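Local coordinates for alpha-catenin-like protein hmp-1 (Caenorhabditis elegans, PDB 5H5M) that binds beta-catenin and actin filaments at adherens junctions and is required for cell migration and shape change as the worm embryo encloses and elongates, at residues A114-I119 and N233-D238; N157-V162 and D222-L227; L165-S170 and S177-T182. All coordinates share one frame; numbering follows the deposited sequence.

All three contacts lie in the M domain, an all-helical part of this vinculin-family protein. Interaction 1 joins residues furthest apart in sequence: helix 92-122 meets the short connection between helix 207-233 and helix 237-260. Interactions 2 and 3 are nested inside that span and share helix 142-166, which packs first on helix 207-233 and then, further along, on helix 173-202. The centres of interactions 1 and 2 are about 14 Å apart, those of interactions 1 and 3 about 12 Å, and those of interactions 2 and 3 about 10 Å. Bridging side chains, such as Ile234 against Ile179, Val162 against His118 and Leu227 against Ile179, make the three one continuous packed region where several helices of the M domain meet.

Interaction 1: A114-I119 and N233-D238; sequences AIVDHI and NITTLD
A first torsion of -61° sets Thr235 OG1 anti to its carbonyl carbon and CG2 anti to its backbone nitrogen, and each branch then meets a different residue of helix 92-122. From the other side, Ile119 reaches out through a fully extended chain (chi2 -178°), and its CD1 lies 3.6 Å from Thr235 OG1, the two side chains sliding past one another in opposite directions. The methyl CD1 simply packs on the hydroxyl oxygen, which has its hydrogen-bond partner in Leu231 O. Val116 contributes its CG2, 4.0 Å from Thr235 CG2, a looser methyl-methyl meeting. The nearest CA atoms, of Val116 and Thr235, are 7.6 Å apart. Thr235 packs the connection between helix 207-233 and helix 237-260 onto helix 92-122 in the all-helical M domain, whose helices form bundles as in the vinculin/alpha-catenin family; Thr236, next in the chain, holds the N-cap position of helix 237-260. That same helix covers Val116 through Phe240 and Val243. Behind the contact, His118 ND1 donates to Ala114 O at 2.7 Å, with the acceptor in the plane of the imidazole, while NE2 bonds to Ser53 OG; two bonds, one at each ring nitrogen, would limit rotation of the imidazole.

Interaction 2: N157-V162 and D222-L227; sequences NEIVSV and DKVRLL
Val162 N reaches Glu158 O at 2.8 Å, a backbone bond of the helix turn that holds Ile159, the residue that meets Val224 and Leu227; on the partner helix Leu227 N reaches Lys223 O at 2.9 Å. Across the helices the contact is van der Waals packing. Ile159 turns CG1 between its backbone nitrogen and carbonyl carbon (chi1 60°), an uncommon choice in a helix, and the extended chain beyond it carries CD1 to 4.1 Å from Val224 CG2. These two side chains cross at about a right angle. The touch is of one methyl end on a single methyl branch. Leu227 comes in separately: its CD2 lies 4.1 Å from Ile159 O, touching the backbone of helix 142-166 at a carbonyl. All three residues are buried although their backbones are well separated, with Ile159 CA 8.8 Å from Val224 CA. Phe123 packs on Ile159 and Leu227, and Leu186 of helix 173-202 also packs on Leu227. Helices 142-166 and 207-233, separated in sequence by helix 173-202, run in broadly the same sense here, as do alternate helices in the up-and-down helical bundles of the vinculin/alpha-catenin family.

Interaction 3: L165-S170 and S177-T182; sequences LSCQLS and SVIQHT
Cys167 carries the contact, and its side chain can be followed outward in two steps. Cys167 CB faces the flank of Gln180, 4.1 Å from the amide nitrogen Gln180 NE2. The first torsion (-68°) then sets SG anti to the carbonyl carbon, and the sulfur enters the angle between two successive residues of helix 173-202. Cys167 SG lies 3.6 Å from Ile179 CG2, a branch methyl, and 3.8 Å from Gln180 CG. With Ile179 the contact is apolar; the sulfur also lies on the aliphatic CG of Gln180.

The two partners differ in burial. Ile179 is enclosed, with Ala230 and Ile234 packing on it as well, whereas Gln180 is exposed; its extended chain lets CG meet SG and NE2 come near CB. The nearest CA atoms, of Cys167 and Ile179, are 7.7 Å apart. Further along the second segment, Val178 O takes two donors from opposite faces of its plane, Thr182 N at 2.9 Å and Thr182 OG1 at 2.6 Å, which ties the threonine hydroxyl to its own helix. In the turn between the segments, Ser170 OG bonds to Asp172 N. The short connection and the reversed direction of successive helices mark an antiparallel alpha-alpha hairpin with Cys167 packing between its arms, the element from which vinculin-family helical bundles are built.

Interaction 1: A114-I119 and N233-D238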
loop_
_atom_site.group_PDB
_atom_site.type_symbol
_atom_site.label_atom_id
_atom_site.label_comp_id
_atom_site.label_asym_id
_atom_site.label_seq_id
_atom_site.Cartn_x
_atom_site.Cartn_y
_atom_site.Cartn_z
ATOM N N ALA A 114 3.460 -2.209 -6.387
ATOM C CA ALA A 114 2.815 -0.979 -6.826
ATOM C C ALA A 114 1.452 -0.862 -6.153
ATOM O O ALA A 114 1.033 0.224 -5.750
ATOM C CB ALA A 114 2.673 -0.947 -8.346
ATOM N N ILE A 115 0.764 -1.994 -6.034
ATOM C CA ILE A 115 -0.515 -2.041 -5.338
ATOM C C ILE A 115 -0.303 -1.817 -3.837
ATOM O O ILE A 115 -1.069 -1.099 -3.191
ATOM C CB ILE A 115 -1.250 -3.384 -5.599
ATOM C CG1 ILE A 115 -2.247 -3.236 -6.755
ATOM C CG2 ILE A 115 -1.991 -3.861 -4.362
ATOM C CD1 ILE A 115 -1.642 -2.748 -8.060
ATOM N N VAL A 116 0.752 -2.412 -3.290
ATOM C CA VAL A 116 1.063 -2.240 -1.873
ATOM C C VAL A 116 1.433 -0.785 -1.573
ATOM O O VAL A 116 1.135 -0.281 -0.489
ATOM C CB VAL A 116 2.193 -3.187 -1.427
ATOM C CG1 VAL A 116 2.544 -2.961 0.031
ATOM C CG2 VAL A 116 1.774 -4.631 -1.642
ATOM N N ASP A 117 2.058 -0.109 -2.539
ATOM C CA ASP A 117 2.298 1.334 -2.434
ATOM C C ASP A 117 1.015 2.084 -2.101
ATOM O O ASP A 117 0.991 2.942 -1.218
ATOM C CB ASP A 117 2.868 1.902 -3.735
ATOM C CG ASP A 117 4.363 1.730 -3.851
ATOM O OD1 ASP A 117 4.842 1.590 -4.993
ATOM O OD2 ASP A 117 5.062 1.743 -2.815
ATOM N N HIS A 118 -0.044 1.753 -2.834
ATOM C CA HIS A 118 -1.339 2.388 -2.661
ATOM C C HIS A 118 -1.975 2.004 -1.328
ATOM O O HIS A 118 -2.513 2.858 -0.626
ATOM C CB HIS A 118 -2.265 2.019 -3.825
ATOM C CG HIS A 118 -1.855 2.622 -5.136
ATOM N ND1 HIS A 118 -0.780 2.157 -5.863
ATOM C CD2 HIS A 118 -2.370 3.654 -5.840
ATOM C CE1 HIS A 118 -0.652 2.880 -6.963
ATOM N NE2 HIS A 118 -1.603 3.795 -6.975
ATOM N N ILE A 119 -1.901 0.723 -0.981
ATOM C CA ILE A 119 -2.448 0.227 0.280
ATOM C C ILE A 119 -1.725 0.849 1.471
ATOM O O ILE A 119 -2.349 1.205 2.476
ATOM C CB ILE A 119 -2.356 -1.310 0.367
ATOM C CG1 ILE A 119 -3.212 -1.950 -0.729
ATOM C CG2 ILE A 119 -2.795 -1.807 1.739
ATOM C CD1 ILE A 119 -3.222 -3.460 -0.700
ATOM N N ASN A 233 -5.372 -9.923 3.373
ATOM C CA ASN A 233 -5.437 -11.335 3.008
ATOM C C ASN A 233 -5.052 -11.622 1.557
ATOM O O ASN A 233 -4.752 -12.763 1.213
ATOM C CB ASN A 233 -6.837 -11.883 3.281
ATOM C CG ASN A 233 -6.956 -12.501 4.656
ATOM O OD1 ASN A 233 -7.676 -11.999 5.518
ATOM N ND2 ASN A 233 -6.242 -13.600 4.871
ATOM N N ILE A 234 -5.070 -10.600 0.706
ATOM C CA ILE A 234 -4.616 -10.766 -0.672
ATOM C C ILE A 234 -3.285 -10.041 -0.870
ATOM O O ILE A 234 -2.880 -9.746 -1.994
ATOM C CB ILE A 234 -5.651 -10.250 -1.698
ATOM C CG1 ILE A 234 -5.849 -8.738 -1.571
ATOM C CG2 ILE A 234 -6.981 -10.978 -1.539
ATOM C CD1 ILE A 234 -6.510 -8.119 -2.793
ATOM N N THR A 235 -2.613 -9.769 0.244
ATOM C CA THR A 235 -1.327 -9.085 0.241
ATOM C C THR A 235 -0.278 -9.948 0.937
ATOM O O THR A 235 -0.500 -10.434 2.047
ATOM C CB THR A 235 -1.416 -7.705 0.946
ATOM O OG1 THR A 235 -2.352 -6.866 0.255
ATOM C CG2 THR A 235 -0.053 -7.024 0.982
ATOM N N THR A 236 0.862 -10.147 0.282
ATOM C CA THR A 236 1.936 -10.913 0.893
ATOM C C THR A 236 2.634 -10.047 1.932
ATOM O O THR A 236 2.949 -8.884 1.676
ATOM C CB THR A 236 2.959 -11.409 -0.143
ATOM O OG1 THR A 236 3.695 -10.298 -0.658
ATOM C CG2 THR A 236 2.256 -12.123 -1.290
ATOM N N LEU A 237 2.865 -10.622 3.106
ATOM C CA LEU A 237 3.438 -9.900 4.236
ATOM C C LEU A 237 4.782 -9.245 3.913
ATOM O O LEU A 237 5.039 -8.117 4.332
ATOM C CB LEU A 237 3.595 -10.842 5.431
ATOM C CG LEU A 237 4.261 -10.280 6.689
ATOM C CD1 LEU A 237 3.513 -9.059 7.189
ATOM C CD2 LEU A 237 4.327 -11.349 7.770
ATOM N N ASP A 238 5.632 -9.942 3.167
ATOM C CA ASP A 238 6.953 -9.402 2.870
ATOM C C ASP A 238 6.879 -8.139 2.018
ATOM O O ASP A 238 7.612 -7.180 2.266
ATOM C CB ASP A 238 7.828 -10.434 2.171
ATOM C CG ASP A 238 9.249 -9.941 1.985
ATOM O OD1 ASP A 238 9.594 -9.527 0.858
ATOM O OD2 ASP A 238 10.010 -9.940 2.978
#

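Interaction 2: N157-V162 and D222-L227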
loop_
_atom_site.group_PDB
_atom_site.type_symbol
_atom_site.label_atom_id
_atom_site.label_comp_id
_atom_site.label_asym_id
_atom_site.label_seq_id
_atom_site.Cartn_x
_atom_site.Cartn_y
_atom_site.Cartn_z
ATOM N N ASN A 157 -12.814 8.136 -1.311
ATOM C CA ASN A 157 -12.518 7.869 -2.716
ATOM C C ASN A 157 -11.226 7.081 -2.891
ATOM O O ASN A 157 -11.139 6.198 -3.743
ATOM C CB ASN A 157 -12.423 9.173 -3.511
ATOM C CG ASN A 157 -13.713 9.962 -3.500
ATOM O OD1 ASN A 157 -14.772 9.436 -3.166
ATOM N ND2 ASN A 157 -13.630 11.234 -3.880
ATOM N N GLU A 158 -10.222 7.407 -2.082
ATOM C CA GLU A 158 -8.929 6.741 -2.180
ATOM C C GLU A 158 -9.016 5.265 -1.787
ATOM O O GLU A 158 -8.584 4.398 -2.547
ATOM C CB GLU A 158 -7.889 7.453 -1.317
ATOM C CG GLU A 158 -6.469 6.943 -1.527
ATOM C CD GLU A 158 -5.444 7.686 -0.685
ATOM O OE1 GLU A 158 -5.836 8.598 0.075
ATOM O OE2 GLU A 158 -4.242 7.355 -0.786
ATOM N N ILE A 159 -9.579 4.973 -0.616
ATOM C CA ILE A 159 -9.613 3.586 -0.155
ATOM C C ILE A 159 -10.488 2.735 -1.065
ATOM O O ILE A 159 -10.231 1.548 -1.240
ATOM C CB ILE A 159 -10.111 3.450 1.309
ATOM C CG1 ILE A 159 -11.526 4.000 1.476
ATOM C CG2 ILE A 159 -9.148 4.129 2.274
ATOM C CD1 ILE A 159 -12.168 3.610 2.795
ATOM N N VAL A 160 -11.508 3.346 -1.660
ATOM C CA VAL A 160 -12.369 2.637 -2.596
ATOM C C VAL A 160 -11.599 2.309 -3.872
ATOM O O VAL A 160 -11.589 1.168 -4.330
ATOM C CB VAL A 160 -13.634 3.456 -2.941
ATOM C CG1 VAL A 160 -14.297 2.921 -4.203
ATOM C CG2 VAL A 160 -14.613 3.435 -1.768
ATOM N N SER A 161 -10.940 3.321 -4.424
ATOM C CA SER A 161 -10.147 3.168 -5.636
ATOM C C SER A 161 -9.009 2.165 -5.460
ATOM O O SER A 161 -8.785 1.314 -6.320
ATOM C CB SER A 161 -9.586 4.524 -6.067
ATOM O OG SER A 161 -8.695 4.382 -7.157
ATOM N N VAL A 162 -8.294 2.275 -4.346
ATOM C CA VAL A 162 -7.180 1.378 -4.051
ATOM C C VAL A 162 -7.659 -0.066 -3.884
ATOM O O VAL A 162 -7.014 -1.003 -4.366
ATOM C CB VAL A 162 -6.422 1.829 -2.782
ATOM C CG1 VAL A 162 -5.425 0.772 -2.339
ATOM C CG2 VAL A 162 -5.717 3.156 -3.036
ATOM N N ASP A 222 -17.095 -0.340 10.708
ATOM C CA ASP A 222 -17.276 -1.782 10.548
ATOM C C ASP A 222 -16.905 -2.235 9.136
ATOM O O ASP A 222 -16.278 -3.280 8.959
ATOM C CB ASP A 222 -18.717 -2.194 10.859
ATOM C CG ASP A 222 -19.046 -2.122 12.342
ATOM O OD1 ASP A 222 -18.111 -2.002 13.162
ATOM O OD2 ASP A 222 -20.246 -2.194 12.686
ATOM N N LYS A 223 -17.296 -1.448 8.138
ATOM C CA LYS A 223 -17.019 -1.781 6.742
ATOM C C LYS A 223 -15.546 -1.587 6.396
ATOM O O LYS A 223 -14.964 -2.391 5.668
ATOM C CB LYS A 223 -17.879 -0.939 5.799
ATOM C CG LYS A 223 -19.376 -1.138 5.942
ATOM C CD LYS A 223 -19.797 -2.538 5.554
ATOM C CE LYS A 223 -21.305 -2.702 5.660
ATOM N NZ LYS A 223 -21.730 -4.089 5.332
ATOM N N VAL A 224 -14.947 -0.517 6.914
ATOM C CA VAL A 224 -13.529 -0.255 6.685
ATOM C C VAL A 224 -12.669 -1.360 7.304
ATOM O O VAL A 224 -11.692 -1.810 6.704
ATOM C CB VAL A 224 -13.108 1.119 7.254
ATOM C CG1 VAL A 224 -11.588 1.229 7.354
ATOM C CG2 VAL A 224 -13.675 2.240 6.395
ATOM N N ARG A 225 -13.047 -1.802 8.499
ATOM C CA ARG A 225 -12.334 -2.875 9.183
ATOM C C ARG A 225 -12.385 -4.157 8.355
ATOM O O ARG A 225 -11.382 -4.852 8.195
ATOM C CB ARG A 225 -12.929 -3.107 10.574
ATOM C CG ARG A 225 -12.230 -4.183 11.390
ATOM C CD ARG A 225 -12.726 -4.189 12.831
ATOM N NE ARG A 225 -12.379 -2.954 13.534
ATOM C CZ ARG A 225 -13.244 -1.991 13.842
ATOM N NH1 ARG A 225 -14.524 -2.113 13.517
ATOM N NH2 ARG A 225 -12.831 -0.903 14.480
ATOM N N LEU A 226 -13.568 -4.452 7.829
ATOM C CA LEU A 226 -13.774 -5.585 6.940
ATOM C C LEU A 226 -12.874 -5.482 5.707
ATOM O O LEU A 226 -12.206 -6.441 5.331
ATOM C CB LEU A 226 -15.245 -5.660 6.520
ATOM C CG LEU A 226 -15.606 -6.663 5.425
ATOM C CD1 LEU A 226 -15.170 -8.032 5.861
ATOM C CD2 LEU A 226 -17.098 -6.658 5.143
ATOM N N LEU A 227 -12.862 -4.307 5.088
ATOM C CA LEU A 227 -12.105 -4.088 3.865
ATOM C C LEU A 227 -10.604 -4.196 4.112
ATOM O O LEU A 227 -9.872 -4.779 3.308
ATOM C CB LEU A 227 -12.442 -2.720 3.270
ATOM C CG LEU A 227 -11.558 -2.265 2.106
ATOM C CD1 LEU A 227 -11.706 -3.212 0.931
ATOM C CD2 LEU A 227 -11.878 -0.833 1.695
#

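Interaction 3: L165-S170 and S177-T182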
loop_
_atom_site.group_PDB
_atom_site.type_symbol
_atom_site.label_atom_id
_atom_site.label_comp_id
_atom_site.label_asym_id
_atom_site.label_seq_id
_atom_site.Cartn_x
_atom_site.Cartn_y
_atom_site.Cartn_z
ATOM N N LEU A 165 -8.277 -1.442 -7.266
ATOM C CA LEU A 165 -7.006 -1.602 -7.968
ATOM C C LEU A 165 -6.308 -2.884 -7.517
ATOM O O LEU A 165 -5.671 -3.572 -8.314
ATOM C CB LEU A 165 -6.103 -0.384 -7.732
ATOM C CG LEU A 165 -4.717 -0.348 -8.388
ATOM C CD1 LEU A 165 -4.826 0.003 -9.858
ATOM C CD2 LEU A 165 -3.791 0.635 -7.672
ATOM N N SER A 166 -6.448 -3.206 -6.235
ATOM C CA SER A 166 -5.816 -4.388 -5.653
ATOM C C SER A 166 -6.331 -5.698 -6.250
ATOM O O SER A 166 -5.584 -6.670 -6.379
ATOM C CB SER A 166 -6.028 -4.404 -4.138
ATOM O OG SER A 166 -5.462 -3.254 -3.535
ATOM N N CYS A 167 -7.609 -5.716 -6.611
ATOM C CA CYS A 167 -8.265 -6.936 -7.068
ATOM C C CYS A 167 -7.653 -7.506 -8.350
ATOM O O CYS A 167 -7.729 -8.710 -8.595
ATOM C CB CYS A 167 -9.759 -6.674 -7.268
ATOM S SG CYS A 167 -10.643 -6.350 -5.717
ATOM N N GLN A 168 -7.038 -6.645 -9.153
ATOM C CA GLN A 168 -6.429 -7.065 -10.412
ATOM C C GLN A 168 -5.281 -8.051 -10.209
ATOM O O GLN A 168 -4.961 -8.829 -11.104
ATOM C CB GLN A 168 -5.904 -5.855 -11.190
ATOM C CG GLN A 168 -6.839 -4.669 -11.240
ATOM C CD GLN A 168 -6.275 -3.541 -12.082
ATOM O OE1 GLN A 168 -5.318 -3.734 -12.834
ATOM N NE2 GLN A 168 -6.860 -2.355 -11.957
ATOM N N LEU A 169 -4.656 -8.010 -9.038
ATOM C CA LEU A 169 -3.459 -8.807 -8.803
ATOM C C LEU A 169 -3.701 -9.983 -7.868
ATOM O O LEU A 169 -2.756 -10.644 -7.439
ATOM C CB LEU A 169 -2.345 -7.925 -8.246
ATOM C CG LEU A 169 -1.950 -6.742 -9.131
ATOM C CD1 LEU A 169 -0.697 -6.110 -8.595
ATOM C CD2 LEU A 169 -1.751 -7.186 -10.570
ATOM N N SER A 170 -4.964 -10.248 -7.557
ATOM C CA SER A 170 -5.304 -11.385 -6.715
ATOM C C SER A 170 -6.085 -12.433 -7.499
ATOM O O SER A 170 -7.012 -12.101 -8.237
ATOM C CB SER A 170 -6.110 -10.936 -5.498
ATOM O OG SER A 170 -6.471 -12.051 -4.703
ATOM N N SER A 177 -14.277 -10.947 -4.312
ATOM C CA SER A 177 -15.715 -10.717 -4.284
ATOM C C SER A 177 -16.120 -9.883 -3.070
ATOM O O SER A 177 -16.879 -8.922 -3.197
ATOM C CB SER A 177 -16.470 -12.042 -4.286
ATOM O OG SER A 177 -17.862 -11.821 -4.178
ATOM N N VAL A 178 -15.604 -10.252 -1.899
ATOM C CA VAL A 178 -15.888 -9.516 -0.670
ATOM C C VAL A 178 -15.344 -8.090 -0.743
ATOM O O VAL A 178 -16.029 -7.135 -0.373
ATOM C CB VAL A 178 -15.294 -10.230 0.564
ATOM C CG1 VAL A 178 -15.311 -9.309 1.784
ATOM C CG2 VAL A 178 -16.051 -11.519 0.848
ATOM N N ILE A 179 -14.118 -7.952 -1.236
ATOM C CA ILE A 179 -13.478 -6.648 -1.378
ATOM C C ILE A 179 -14.271 -5.711 -2.287
ATOM O O ILE A 179 -14.467 -4.537 -1.963
ATOM C CB ILE A 179 -12.043 -6.796 -1.926
ATOM C CG1 ILE A 179 -11.153 -7.485 -0.886
ATOM C CG2 ILE A 179 -11.465 -5.437 -2.313
ATOM C CD1 ILE A 179 -9.811 -7.922 -1.414
ATOM N N GLN A 180 -14.736 -6.231 -3.418
ATOM C CA GLN A 180 -15.468 -5.409 -4.373
ATOM C C GLN A 180 -16.836 -4.991 -3.836
ATOM O O GLN A 180 -17.247 -3.842 -4.011
ATOM C CB GLN A 180 -15.616 -6.140 -5.706
ATOM C CG GLN A 180 -14.313 -6.196 -6.489
ATOM C CD GLN A 180 -14.414 -7.006 -7.760
ATOM O OE1 GLN A 180 -15.208 -7.941 -7.855
ATOM N NE2 GLN A 180 -13.599 -6.654 -8.747
ATOM N N HIS A 181 -17.539 -5.915 -3.183
ATOM C CA HIS A 181 -18.830 -5.595 -2.579
ATOM C C HIS A 181 -18.678 -4.566 -1.460
ATOM O O HIS A 181 -19.456 -3.611 -1.366
ATOM C CB HIS A 181 -19.514 -6.851 -2.036
ATOM C CG HIS A 181 -20.008 -7.783 -3.102
ATOM N ND1 HIS A 181 -19.196 -8.716 -3.711
ATOM C CD2 HIS A 181 -21.228 -7.914 -3.671
ATOM C CE1 HIS A 181 -19.900 -9.389 -4.605
ATOM N NE2 HIS A 181 -21.135 -8.923 -4.603
ATOM N N THR A 182 -17.663 -4.762 -0.624
ATOM C CA THR A 182 -17.392 -3.862 0.487
ATOM C C THR A 182 -17.013 -2.474 -0.016
ATOM O O THR A 182 -17.444 -1.467 0.543
ATOM C CB THR A 182 -16.272 -4.413 1.389
ATOM O OG1 THR A 182 -16.594 -5.752 1.787
ATOM C CG2 THR A 182 -16.097 -3.541 2.626
#